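Dehydrogenase (Chromobacterium violaceum, PDB 3Q2I) probably uses NAD to oxidise UDP-N-acetylglucosaminuronic acid on the biosynthetic route to 2,3-diacetamido-2,3-dideoxy-D-mannuronic acid. Local coordinates at residues I14-V19 with I78-T83; V209-A214 with Y339-D344; K133-N138 with A192-D197. All blocks are in the same frame, centred on the assembly; numbering follows the deposited sequence.

Contact 1: residues I14-V19 with I78-T83; sequences IRFALV and IVILTT. With NAI (1,4-dihydronicotinamide adenine dinucleotide), chain B.
Val19 and Leu81 form the tightest carbon-carbon pair between the side chains of these two neighbouring parallel strands. They lie alongside each other, and Val19 CG1 presses on Leu81 CD2 at 3.4 Å, closer than carbons usually pack. The torsion that sets CG1 between the backbone N and the carbonyl carbon (chi1 54°) leaves CG2 anti to the N, where it meets the cofactor's adenine, 3.4 Å from C2A of NAI. Packing on this face slackens toward the start of the strands, where Ala17 CB stands 4.4 Å from Val79 CG2.

The face carrying Phe16, Leu18, Ile78 and Ile80 is largely apolar. Ile80 crosses the ring of Phe16 obliquely, its CD1 3.6 Å from Phe16 CD1, while Ile78 runs beside that ring and points the same way. Leu18 CD1 meets Ile80 CG2 at 4.0 Å, and helices 25-34 and 304-315 cover this side.

Arg15, partly exposed near the start of its strand, leads away to a salt bridge with Asp75. Backbone bonds join the strands from Ile78 N to Arg15 O as far as Thr82 N to Val19 O, the last at 2.8 Å. Thr82 OG1 lies near Val19 O as well, at 3.0 Å, but also bonds to Gly20 O. Beyond it, Thr83 CG2 approaches the adenine 3.7 Å from C4A of NAI, and the carbonyls of Thr82 and Thr83 border the nicotinamide-side ribose. The chemistry is that of a buried Rossmann sheet centre, where the end of strand 14-19 and the loop after strand 78-81 offer methyl groups to the adenine.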
loop_
_atom_site.group_PDB
_atom_site.type_symbol
_atom_site.label_atom_id
_atom_site.label_comp_id
_atom_site.label_asym_id
_atom_site.label_seq_id
_atom_site.Cartn_x
_atom_site.Cartn_y
_atom_site.Cartn_z
ATOM N N ILE A 14 -18.766 -51.677 -10.809
ATOM C CA ILE A 14 -17.669 -50.783 -10.398
ATOM C C ILE A 14 -17.212 -51.040 -8.957
ATOM O O ILE A 14 -18.036 -51.215 -8.055
ATOM C CB ILE A 14 -18.106 -49.300 -10.487
ATOM C CG1 ILE A 14 -18.895 -49.042 -11.781
ATOM C CG2 ILE A 14 -16.881 -48.381 -10.324
ATOM C CD1 ILE A 14 -18.079 -49.353 -13.058
ATOM N N ARG A 15 -15.902 -51.050 -8.748
ATOM C CA ARG A 15 -15.331 -51.371 -7.466
ATOM C C ARG A 15 -14.881 -50.094 -6.750
ATOM O O ARG A 15 -14.201 -49.271 -7.374
ATOM C CB ARG A 15 -14.190 -52.358 -7.649
ATOM C CG ARG A 15 -14.741 -53.641 -8.302
ATOM C CD ARG A 15 -13.652 -54.635 -8.575
ATOM N NE ARG A 15 -12.860 -54.323 -9.760
ATOM C CZ ARG A 15 -12.012 -55.186 -10.313
ATOM N NH1 ARG A 15 -11.870 -56.392 -9.780
ATOM N NH2 ARG A 15 -11.308 -54.856 -11.389
ATOM N N PHE A 16 -15.296 -49.953 -5.497
ATOM C CA PHE A 16 -14.922 -48.799 -4.645
ATOM C C PHE A 16 -14.049 -49.218 -3.468
ATOM O O PHE A 16 -14.220 -50.292 -2.873
ATOM C CB PHE A 16 -16.198 -48.153 -4.143
ATOM C CG PHE A 16 -16.966 -47.392 -5.200
ATOM C CD1 PHE A 16 -16.722 -46.038 -5.415
ATOM C CD2 PHE A 16 -17.865 -48.037 -6.048
ATOM C CE1 PHE A 16 -17.416 -45.353 -6.393
ATOM C CE2 PHE A 16 -18.569 -47.356 -7.021
ATOM C CZ PHE A 16 -18.327 -46.010 -7.217
ATOM N N ALA A 17 -13.094 -48.369 -3.074
ATOM C CA ALA A 17 -12.436 -48.535 -1.784
ATOM C C ALA A 17 -12.682 -47.223 -1.029
ATOM O O ALA A 17 -12.954 -46.167 -1.664
ATOM C CB ALA A 17 -10.947 -48.767 -1.939
ATOM N N LEU A 18 -12.705 -47.297 0.300
ATOM C CA LEU A 18 -12.958 -46.078 1.060
ATOM C C LEU A 18 -11.973 -45.880 2.208
ATOM O O LEU A 18 -11.618 -46.815 2.922
ATOM C CB LEU A 18 -14.396 -46.023 1.571
ATOM C CG LEU A 18 -14.886 -44.924 2.536
ATOM C CD1 LEU A 18 -16.301 -44.540 2.299
ATOM C CD2 LEU A 18 -14.577 -45.161 4.015
ATOM N N VAL A 19 -11.496 -44.652 2.401
ATOM C CA VAL A 19 -10.599 -44.385 3.522
ATOM C C VAL A 19 -11.186 -43.302 4.421
ATOM O O VAL A 19 -11.670 -42.268 3.928
ATOM C CB VAL A 19 -9.150 -44.032 3.052
ATOM C CG1 VAL A 19 -9.147 -42.888 2.068
ATOM C CG2 VAL A 19 -8.223 -43.795 4.214
ATOM N N ILE A 78 -12.226 -46.836 -8.022
ATOM C CA ILE A 78 -12.254 -45.516 -7.359
ATOM C C ILE A 78 -11.954 -45.640 -5.865
ATOM O O ILE A 78 -12.426 -46.565 -5.198
ATOM C CB ILE A 78 -13.646 -44.934 -7.495
ATOM C CG1 ILE A 78 -13.867 -44.683 -8.981
ATOM C CG2 ILE A 78 -13.821 -43.673 -6.544
ATOM C CD1 ILE A 78 -15.268 -44.303 -9.365
ATOM N N VAL A 79 -11.169 -44.709 -5.324
ATOM C CA VAL A 79 -10.823 -44.675 -3.901
ATOM C C VAL A 79 -11.528 -43.442 -3.356
ATOM O O VAL A 79 -11.395 -42.353 -3.933
ATOM C CB VAL A 79 -9.309 -44.559 -3.617
ATOM C CG1 VAL A 79 -9.037 -44.462 -2.098
ATOM C CG2 VAL A 79 -8.566 -45.810 -4.122
ATOM N N ILE A 80 -12.330 -43.622 -2.317
ATOM C CA ILE A 80 -13.207 -42.568 -1.801
ATOM C C ILE A 80 -12.500 -42.005 -0.566
ATOM O O ILE A 80 -12.015 -42.765 0.293
ATOM C CB ILE A 80 -14.532 -43.161 -1.316
ATOM C CG1 ILE A 80 -15.273 -43.855 -2.480
ATOM C CG2 ILE A 80 -15.388 -42.098 -0.696
ATOM C CD1 ILE A 80 -16.140 -45.046 -2.004
ATOM N N LEU A 81 -12.379 -40.670 -0.485
ATOM C CA LEU A 81 -11.678 -40.052 0.649
ATOM C C LEU A 81 -12.686 -39.382 1.594
ATOM O O LEU A 81 -13.291 -38.354 1.253
ATOM C CB LEU A 81 -10.721 -38.952 0.119
ATOM C CG LEU A 81 -9.754 -39.457 -0.937
ATOM C CD1 LEU A 81 -8.758 -38.299 -1.296
ATOM C CD2 LEU A 81 -9.000 -40.655 -0.445
ATOM N N THR A 82 -12.923 -39.996 2.754
ATOM C CA THR A 82 -13.862 -39.483 3.741
ATOM C C THR A 82 -13.106 -39.260 5.078
ATOM O O THR A 82 -13.654 -39.390 6.184
ATOM C CB THR A 82 -15.092 -40.429 3.914
ATOM O OG1 THR A 82 -14.600 -41.765 4.040
ATOM C CG2 THR A 82 -16.082 -40.333 2.777
ATOM N N THR A 83 -11.847 -38.866 4.952
ATOM C CA THR A 83 -10.944 -38.446 6.022
ATOM C C THR A 83 -11.068 -36.956 6.333
ATOM O O THR A 83 -11.782 -36.225 5.638
ATOM C CB THR A 83 -9.501 -38.721 5.605
ATOM O OG1 THR A 83 -9.319 -38.318 4.233
ATOM C CG2 THR A 83 -9.185 -40.241 5.713
HETATM P PA NAI B . -14.919 -37.932 11.142
HETATM O O1A NAI B . -13.984 -37.376 12.136
HETATM O O2A NAI B . -16.326 -38.502 11.624
HETATM O O5B NAI B . -14.283 -39.080 10.262
HETATM C C5B NAI B . -12.919 -39.213 10.545
HETATM C C4B NAI B . -12.450 -40.551 9.991
HETATM O O4B NAI B . -11.183 -40.506 9.311
HETATM C C3B NAI B . -12.208 -41.166 11.371
HETATM O O3B NAI B . -12.855 -42.442 11.477
HETATM C C2B NAI B . -10.681 -41.128 11.558
HETATM O O2B NAI B . -10.164 -42.147 12.403
HETATM C C1B NAI B . -10.281 -41.346 10.079
HETATM N N9A NAI B . -8.901 -41.029 9.796
HETATM C C8A NAI B . -8.209 -39.919 10.218
HETATM N N7A NAI B . -7.014 -39.954 9.699
HETATM C C5A NAI B . -6.892 -41.021 8.839
HETATM C C6A NAI B . -5.866 -41.559 8.036
HETATM N N6A NAI B . -4.628 -40.961 7.926
HETATM N N1A NAI B . -6.113 -42.689 7.352
HETATM C C2A NAI B . -7.287 -43.278 7.458
HETATM N N3A NAI B . -8.302 -42.835 8.197
HETATM C C4A NAI B . -8.108 -41.712 8.921
HETATM O O3 NAI B . -15.226 -36.789 10.076
HETATM P PN NAI B . -16.397 -36.683 9.072
HETATM O O1N NAI B . -17.476 -35.774 9.590
HETATM O O2N NAI B . -16.884 -38.032 8.489
HETATM O O5D NAI B . -15.881 -35.689 7.890
HETATM C C5D NAI B . -15.122 -36.437 6.968
HETATM C C4D NAI B . -14.886 -35.650 5.682
HETATM O O4D NAI B . -16.184 -35.536 5.077
HETATM C C3D NAI B . -14.455 -34.171 5.894
HETATM O O3D NAI B . -13.645 -33.828 4.767
HETATM C C2D NAI B . -15.771 -33.392 5.796
HETATM O O2D NAI B . -15.587 -32.080 5.268
HETATM C C1D NAI B . -16.608 -34.218 4.776
HETATM N N1N NAI B . -18.035 -34.056 4.947
HETATM C C2N NAI B . -18.781 -33.769 3.902
HETATM C C3N NAI B . -20.156 -33.525 4.008
HETATM C C7N NAI B . -20.987 -33.236 2.819
HETATM O O7N NAI B . -22.034 -32.616 2.823
HETATM N N7N NAI B . -20.588 -33.678 1.589
HETATM C C4N NAI B . -20.701 -33.500 5.308
HETATM C C5N NAI B . -19.899 -33.912 6.358
HETATM C C6N NAI B . -18.566 -34.176 6.170
#

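Contact 2: residues V209-A214 with Y339-D344; sequences VQAYTA and YLSARD. With NA (sodium ion), chain E.
Ser341 reaches from helix 325-344 to the edge of the strand backbone, where its OG accepts the amide of Ala211, N to OG 2.9 Å. The bond is somewhat bent, with an N-H...O angle of 145°. With OG anti to its own backbone N (chi1 174°), the hydroxyl is carried out to the strand, and it also hydrogen-bonds to the backbone O of Arg346. The next residue, Ala342, slots in between Ala211 and Thr213: its CA lies 3.4 Å from Ala211 O, and its methyl CB sits 3.6 Å from Thr213 OG1.

Thr213 holds a sodium ion with two oxygens, backbone O at 2.4 Å and OG1 at 2.5 Å from the metal. Waters fill out the sphere, and one of them, a longer ligand, also ties the strand to the helix by accepting from Thr213 N and donating to Ala342 O, 2.8 Å away.

Further out, strand 225-232 flanks the strand on one side and Val348 bonds to Val209 on the other. Gln210 and Tyr212 point away from the helix and pack on Tyr212 and Gln210 of a second subunit. The arrangement is that of an alpha/beta domain whose open-faced sheet carries helices on one face and meets another subunit with the other.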
loop_
_atom_site.group_PDB
_atom_site.type_symbol
_atom_site.label_atom_id
_atom_site.label_comp_id
_atom_site.label_asym_id
_atom_site.label_seq_id
_atom_site.Cartn_x
_atom_site.Cartn_y
_atom_site.Cartn_z
ATOM N N VAL A 209 -13.539 -10.335 -3.855
ATOM C CA VAL A 209 -14.287 -10.385 -2.605
ATOM C C VAL A 209 -13.625 -9.477 -1.585
ATOM O O VAL A 209 -12.420 -9.203 -1.642
ATOM C CB VAL A 209 -14.329 -11.837 -2.054
ATOM C CG1 VAL A 209 -15.020 -12.773 -3.052
ATOM C CG2 VAL A 209 -12.917 -12.337 -1.707
ATOM N N GLN A 210 -14.425 -9.106 -0.559
ATOM C CA GLN A 210 -13.917 -8.394 0.630
ATOM C C GLN A 210 -14.568 -9.049 1.844
ATOM O O GLN A 210 -15.798 -9.081 1.912
ATOM C CB GLN A 210 -14.412 -6.938 0.612
ATOM C CG GLN A 210 -13.885 -6.200 -0.582
ATOM C CD GLN A 210 -14.675 -4.921 -0.908
ATOM O OE1 GLN A 210 -14.172 -4.039 -1.587
ATOM N NE2 GLN A 210 -15.917 -4.836 -0.432
ATOM N N ALA A 211 -13.797 -9.578 2.782
ATOM C CA ALA A 211 -14.359 -10.434 3.828
ATOM C C ALA A 211 -13.940 -10.003 5.231
ATOM O O ALA A 211 -12.894 -9.358 5.392
ATOM C CB ALA A 211 -14.080 -11.911 3.568
ATOM N N TYR A 212 -14.803 -10.296 6.224
ATOM C CA TYR A 212 -14.425 -10.241 7.630
ATOM C C TYR A 212 -14.797 -11.621 8.198
ATOM O O TYR A 212 -15.840 -12.169 7.849
ATOM C CB TYR A 212 -15.238 -9.234 8.467
ATOM C CG TYR A 212 -15.016 -7.778 8.160
ATOM C CD1 TYR A 212 -13.969 -7.100 8.755
ATOM C CD2 TYR A 212 -15.952 -7.069 7.424
ATOM C CE1 TYR A 212 -13.760 -5.764 8.459
ATOM C CE2 TYR A 212 -15.776 -5.707 7.169
ATOM C CZ TYR A 212 -14.713 -5.070 7.747
ATOM O OH TYR A 212 -14.468 -3.736 7.469
ATOM N N THR A 213 -13.896 -12.160 9.008
ATOM C CA THR A 213 -14.297 -13.328 9.795
ATOM C C THR A 213 -13.795 -13.213 11.225
ATOM O O THR A 213 -12.939 -12.399 11.538
ATOM C CB THR A 213 -13.681 -14.605 9.207
ATOM O OG1 THR A 213 -12.270 -14.583 9.325
ATOM C CG2 THR A 213 -14.093 -14.878 7.772
ATOM N N ALA A 214 -14.382 -14.020 12.121
ATOM C CA ALA A 214 -14.027 -13.864 13.529
ATOM C C ALA A 214 -14.358 -15.166 14.227
ATOM O O ALA A 214 -15.213 -15.906 13.719
ATOM C CB ALA A 214 -14.863 -12.752 14.146
ATOM N N TYR A 339 -10.625 -16.129 2.642
ATOM C CA TYR A 339 -9.692 -16.272 3.779
ATOM C C TYR A 339 -8.508 -15.317 3.740
ATOM O O TYR A 339 -8.184 -14.733 4.769
ATOM C CB TYR A 339 -9.297 -17.747 3.996
ATOM C CG TYR A 339 -10.353 -18.627 4.637
ATOM C CD1 TYR A 339 -11.574 -18.114 5.074
ATOM C CD2 TYR A 339 -10.096 -19.988 4.799
ATOM C CE1 TYR A 339 -12.538 -18.957 5.696
ATOM C CE2 TYR A 339 -11.018 -20.814 5.456
ATOM C CZ TYR A 339 -12.218 -20.281 5.911
ATOM O OH TYR A 339 -13.171 -21.093 6.564
ATOM N N LEU A 340 -7.932 -15.129 2.558
ATOM C CA LEU A 340 -6.854 -14.133 2.423
ATOM C C LEU A 340 -7.415 -12.729 2.699
ATOM O O LEU A 340 -6.763 -11.919 3.343
ATOM C CB LEU A 340 -6.283 -14.192 1.012
ATOM C CG LEU A 340 -5.461 -15.450 0.729
ATOM C CD1 LEU A 340 -5.262 -15.552 -0.785
ATOM C CD2 LEU A 340 -4.144 -15.375 1.514
ATOM N N SER A 341 -8.597 -12.437 2.177
ATOM C CA SER A 341 -9.154 -11.080 2.343
ATOM C C SER A 341 -9.444 -10.816 3.826
ATOM O O SER A 341 -9.137 -9.724 4.339
ATOM C CB SER A 341 -10.474 -11.036 1.557
ATOM O OG SER A 341 -11.090 -9.747 1.825
ATOM N N ALA A 342 -10.048 -11.774 4.529
ATOM C CA ALA A 342 -10.341 -11.603 5.949
ATOM C C ALA A 342 -9.065 -11.489 6.769
ATOM O O ALA A 342 -9.008 -10.733 7.739
ATOM C CB ALA A 342 -11.146 -12.796 6.469
ATOM N N ARG A 343 -8.033 -12.239 6.383
ATOM C CA ARG A 343 -6.803 -12.223 7.170
ATOM C C ARG A 343 -6.140 -10.848 7.028
ATOM O O ARG A 343 -5.728 -10.279 8.047
ATOM C CB ARG A 343 -5.818 -13.264 6.610
ATOM C CG ARG A 343 -4.537 -13.385 7.441
ATOM C CD ARG A 343 -3.464 -14.262 6.768
ATOM N NE ARG A 343 -2.988 -13.582 5.580
ATOM C CZ ARG A 343 -2.241 -14.193 4.662
ATOM N NH1 ARG A 343 -1.848 -13.547 3.575
ATOM N NH2 ARG A 343 -2.022 -15.504 4.795
ATOM N N ASP A 344 -6.032 -10.346 5.802
ATOM C CA ASP A 344 -5.220 -9.161 5.544
ATOM C C ASP A 344 -6.062 -7.885 5.527
ATOM O O ASP A 344 -5.472 -6.769 5.495
ATOM C CB ASP A 344 -4.456 -9.327 4.222
ATOM C CG ASP A 344 -3.365 -10.392 4.311
ATOM O OD1 ASP A 344 -3.002 -10.770 5.448
ATOM O OD2 ASP A 344 -2.881 -10.770 3.218
HETATM NA NA NA E . -10.772 -13.002 10.627
HETATM O O HOH W 1 -11.386 -10.528 9.286
HETATM O O HOH W 2 -9.699 -11.637 11.613
HETATM O O HOH W 3 -8.822 -14.197 9.578
HETATM O O HOH W 4 -10.681 -15.048 11.786
#

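Contact 3: residues K133-N138 with A192-D197; sequences KQNRRN and ASHYVD. With NAI (1,4-dihydronicotinamide adenine dinucleotide), chain B.
The imidazole of His194 meets the carboxamide of Gln134 with the two planes 87° apart, Gln134 OE1 lying 3.3 Å from His194 CE1. At the ring's edge, near its plane, are Lys133 CA and the nicotinamide carboxamide of the cofactor; Asn135 CB approaches obliquely. The other flat pair, the Arg136 guanidinium and the Asp197 carboxylate, is nearly coplanar at 11°. They join side-on, Arg136 NE to Asp197 OD2 and Arg136 NH2 to Asp197 OD1, each 2.9 Å, both oxygens using their syn lone pairs.

Lys133 comes to the same carboxylate from above its plane, NZ 2.8 Å from Asp197 OD1, so that oxygen takes two charged donors. Ser331 also bonds to Lys133 NZ, while Arg136 has a further salt bridge to Glu327 and a cation-pi contact with Trp201. This network ties the loop after strand 129-131 to helix 193-203.

Its neighbours hold the cofactor. Gln134 bends sharply at its second torsion (chi2 -76°), which turns its amide to the nicotinamide: OE1 accepts N7N of NAI at 3.0 Å, and NE2 gives to O7N at 2.8 Å. O7N also receives His194 NE2, likewise at 2.8 Å, so three bonds fix the rotation of the carboxamide. A water joins Asn135 N to His194 ND1, 2.7 Å from the latter.

Asn135, His194 and Tyr195 also touch the bound UDP-sugar. Loop and helix together thus line the active-site cleft of a Rossmann-fold sugar dehydrogenase, where nicotinamide and substrate meet.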
loop_
_atom_site.group_PDB
_atom_site.type_symbol
_atom_site.label_atom_id
_atom_site.label_comp_id
_atom_site.label_asym_id
_atom_site.label_seq_id
_atom_site.Cartn_x
_atom_site.Cartn_y
_atom_site.Cartn_z
ATOM N N LYS A 133 -20.088 -32.788 -4.387
ATOM C CA LYS A 133 -20.988 -31.638 -4.194
ATOM C C LYS A 133 -22.433 -32.135 -4.385
ATOM O O LYS A 133 -23.114 -31.858 -5.389
ATOM C CB LYS A 133 -20.643 -30.525 -5.195
ATOM C CG LYS A 133 -19.333 -29.802 -4.902
ATOM C CD LYS A 133 -18.957 -28.789 -5.984
ATOM C CE LYS A 133 -17.592 -28.149 -5.671
ATOM N NZ LYS A 133 -17.879 -27.067 -4.653
ATOM N N GLN A 134 -22.917 -32.810 -3.354
ATOM C CA GLN A 134 -24.170 -33.560 -3.503
ATOM C C GLN A 134 -25.404 -32.669 -3.433
ATOM O O GLN A 134 -26.501 -33.081 -3.832
ATOM C CB GLN A 134 -24.165 -34.745 -2.533
ATOM C CG GLN A 134 -24.646 -34.461 -1.118
ATOM C CD GLN A 134 -23.634 -33.730 -0.289
ATOM O OE1 GLN A 134 -22.525 -33.460 -0.743
ATOM N NE2 GLN A 134 -23.991 -33.454 0.959
ATOM N N ASN A 135 -25.266 -31.439 -2.954
ATOM C CA ASN A 135 -26.423 -30.531 -2.841
ATOM C C ASN A 135 -26.937 -29.921 -4.141
ATOM O O ASN A 135 -28.056 -29.416 -4.212
ATOM C CB ASN A 135 -26.072 -29.381 -1.865
ATOM C CG ASN A 135 -26.944 -29.328 -0.625
ATOM O OD1 ASN A 135 -27.428 -30.353 -0.128
ATOM N ND2 ASN A 135 -27.072 -28.114 -0.046
ATOM N N ARG A 136 -26.078 -29.879 -5.164
ATOM C CA ARG A 136 -26.384 -29.239 -6.433
ATOM C C ARG A 136 -27.629 -29.875 -7.063
ATOM O O ARG A 136 -28.375 -29.199 -7.740
ATOM C CB ARG A 136 -25.221 -29.412 -7.414
ATOM C CG ARG A 136 -24.014 -28.524 -7.098
ATOM C CD ARG A 136 -23.148 -28.471 -8.332
ATOM N NE ARG A 136 -22.015 -27.589 -8.007
ATOM C CZ ARG A 136 -21.032 -27.359 -8.869
ATOM N NH1 ARG A 136 -21.048 -27.936 -10.071
ATOM N NH2 ARG A 136 -20.005 -26.574 -8.540
ATOM N N ARG A 137 -27.826 -31.164 -6.805
ATOM C CA ARG A 137 -29.001 -31.813 -7.417
ATOM C C ARG A 137 -30.262 -31.706 -6.579
ATOM O O ARG A 137 -31.309 -32.226 -6.970
ATOM C CB ARG A 137 -28.694 -33.257 -7.815
ATOM C CG ARG A 137 -27.851 -33.367 -9.081
ATOM C CD ARG A 137 -28.720 -33.313 -10.333
ATOM N NE ARG A 137 -27.931 -33.029 -11.532
ATOM C CZ ARG A 137 -28.415 -32.953 -12.768
ATOM N NH1 ARG A 137 -29.708 -33.132 -13.003
ATOM N NH2 ARG A 137 -27.596 -32.700 -13.782
ATOM N N ASN A 138 -30.219 -30.956 -5.481
ATOM C CA ASN A 138 -31.453 -30.668 -4.765
ATOM C C ASN A 138 -32.468 -30.011 -5.698
ATOM O O ASN A 138 -32.113 -29.227 -6.568
ATOM C CB ASN A 138 -31.165 -29.769 -3.559
ATOM C CG ASN A 138 -30.421 -30.503 -2.465
ATOM O OD1 ASN A 138 -29.975 -31.629 -2.641
ATOM N ND2 ASN A 138 -30.283 -29.861 -1.291
ATOM N N ALA A 192 -20.666 -24.013 5.735
ATOM C CA ALA A 192 -21.427 -23.405 4.662
ATOM C C ALA A 192 -20.864 -23.634 3.250
ATOM O O ALA A 192 -21.209 -22.892 2.325
ATOM C CB ALA A 192 -21.565 -21.895 4.965
ATOM N N SER A 193 -19.951 -24.594 3.061
ATOM C CA SER A 193 -19.285 -24.728 1.785
ATOM C C SER A 193 -20.231 -25.006 0.616
ATOM O O SER A 193 -19.928 -24.603 -0.491
ATOM C CB SER A 193 -18.129 -25.734 1.820
ATOM O OG SER A 193 -18.678 -26.964 2.223
ATOM N N HIS A 194 -21.350 -25.665 0.868
ATOM C CA HIS A 194 -22.312 -25.935 -0.216
ATOM C C HIS A 194 -23.040 -24.669 -0.661
ATOM O O HIS A 194 -23.718 -24.662 -1.682
ATOM C CB HIS A 194 -23.333 -27.028 0.192
ATOM C CG HIS A 194 -22.748 -28.394 0.417
ATOM N ND1 HIS A 194 -22.197 -29.144 -0.597
ATOM C CD2 HIS A 194 -22.751 -29.198 1.507
ATOM C CE1 HIS A 194 -21.791 -30.311 -0.122
ATOM N NE2 HIS A 194 -22.121 -30.372 1.155
ATOM N N TYR A 195 -22.973 -23.617 0.165
ATOM C CA TYR A 195 -23.555 -22.328 -0.173
ATOM C C TYR A 195 -22.514 -21.438 -0.848
ATOM O O TYR A 195 -22.846 -20.728 -1.795
ATOM C CB TYR A 195 -24.140 -21.652 1.078
ATOM C CG TYR A 195 -25.303 -22.422 1.673
ATOM C CD1 TYR A 195 -26.623 -21.997 1.514
ATOM C CD2 TYR A 195 -25.067 -23.554 2.436
ATOM C CE1 TYR A 195 -27.669 -22.724 2.056
ATOM C CE2 TYR A 195 -26.131 -24.305 2.973
ATOM C CZ TYR A 195 -27.420 -23.868 2.758
ATOM O OH TYR A 195 -28.483 -24.639 3.256
ATOM N N VAL A 196 -21.259 -21.506 -0.400
ATOM C CA VAL A 196 -20.175 -20.844 -1.134
ATOM C C VAL A 196 -20.187 -21.330 -2.575
ATOM O O VAL A 196 -19.972 -20.558 -3.530
ATOM C CB VAL A 196 -18.753 -21.076 -0.490
ATOM C CG1 VAL A 196 -17.682 -20.450 -1.405
ATOM C CG2 VAL A 196 -18.764 -20.469 0.919
ATOM N N ASP A 197 -20.442 -22.642 -2.725
ATOM C CA ASP A 197 -20.469 -23.237 -4.049
ATOM C C ASP A 197 -21.444 -22.519 -4.971
ATOM O O ASP A 197 -21.242 -22.500 -6.182
ATOM C CB ASP A 197 -20.877 -24.706 -3.927
ATOM C CG ASP A 197 -20.850 -25.447 -5.230
ATOM O OD1 ASP A 197 -19.814 -25.423 -5.906
ATOM O OD2 ASP A 197 -21.875 -26.101 -5.548
HETATM P PA NAI B . -14.919 -37.932 11.142
HETATM O O1A NAI B . -13.984 -37.376 12.136
HETATM O O2A NAI B . -16.326 -38.502 11.624
HETATM O O5B NAI B . -14.283 -39.080 10.262
HETATM C C5B NAI B . -12.919 -39.213 10.545
HETATM C C4B NAI B . -12.450 -40.551 9.991
HETATM O O4B NAI B . -11.183 -40.506 9.311
HETATM C C3B NAI B . -12.208 -41.166 11.371
HETATM O O3B NAI B . -12.855 -42.442 11.477
HETATM C C2B NAI B . -10.681 -41.128 11.558
HETATM O O2B NAI B . -10.164 -42.147 12.403
HETATM C C1B NAI B . -10.281 -41.346 10.079
HETATM N N9A NAI B . -8.901 -41.029 9.796
HETATM C C8A NAI B . -8.209 -39.919 10.218
HETATM N N7A NAI B . -7.014 -39.954 9.699
HETATM C C5A NAI B . -6.892 -41.021 8.839
HETATM C C6A NAI B . -5.866 -41.559 8.036
HETATM N N6A NAI B . -4.628 -40.961 7.926
HETATM N N1A NAI B . -6.113 -42.689 7.352
HETATM C C2A NAI B . -7.287 -43.278 7.458
HETATM N N3A NAI B . -8.302 -42.835 8.197
HETATM C C4A NAI B . -8.108 -41.712 8.921
HETATM O O3 NAI B . -15.226 -36.789 10.076
HETATM P PN NAI B . -16.397 -36.683 9.072
HETATM O O1N NAI B . -17.476 -35.774 9.590
HETATM O O2N NAI B . -16.884 -38.032 8.489
HETATM O O5D NAI B . -15.881 -35.689 7.890
HETATM C C5D NAI B . -15.122 -36.437 6.968
HETATM C C4D NAI B . -14.886 -35.650 5.682
HETATM O O4D NAI B . -16.184 -35.536 5.077
HETATM C C3D NAI B . -14.455 -34.171 5.894
HETATM O O3D NAI B . -13.645 -33.828 4.767
HETATM C C2D NAI B . -15.771 -33.392 5.796
HETATM O O2D NAI B . -15.587 -32.080 5.268
HETATM C C1D NAI B . -16.608 -34.218 4.776
HETATM N N1N NAI B . -18.035 -34.056 4.947
HETATM C C2N NAI B . -18.781 -33.769 3.902
HETATM C C3N NAI B . -20.156 -33.525 4.008
HETATM C C7N NAI B . -20.987 -33.236 2.819
HETATM O O7N NAI B . -22.034 -32.616 2.823
HETATM N N7N NAI B . -20.588 -33.678 1.589
HETATM C C4N NAI B . -20.701 -33.500 5.308
HETATM C C5N NAI B . -19.899 -33.912 6.358
HETATM C C6N NAI B . -18.566 -34.176 6.170
HETATM O O HOH W 5 -23.167 -29.376 -3.104
HETATM O O HOH W 6 -26.381 -25.207 -0.694
#

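Overall arrangement
The three contacts follow one another along the chain as contact 1, contact 3, contact 2, with no interleaving. Contact 1 lies in the parallel Rossmann sheet and contact 2 in the C-terminal alpha/beta domain, on opposite sides of the chain's centre, their centres about 34 Å apart. Contact 3 sits between them, its centre about 21 Å from each of the others, where the loop leaving the last Rossmann strand, 129-131, meets helix 193-203. That helix leads directly into strand 206-214 of contact 2. Contact 1 meets the adenine and the nicotinamide-side ribose of the same NADH whose carboxamide contact 3 holds, whereas contact 2 lies at the subunit interfaces of the assembly.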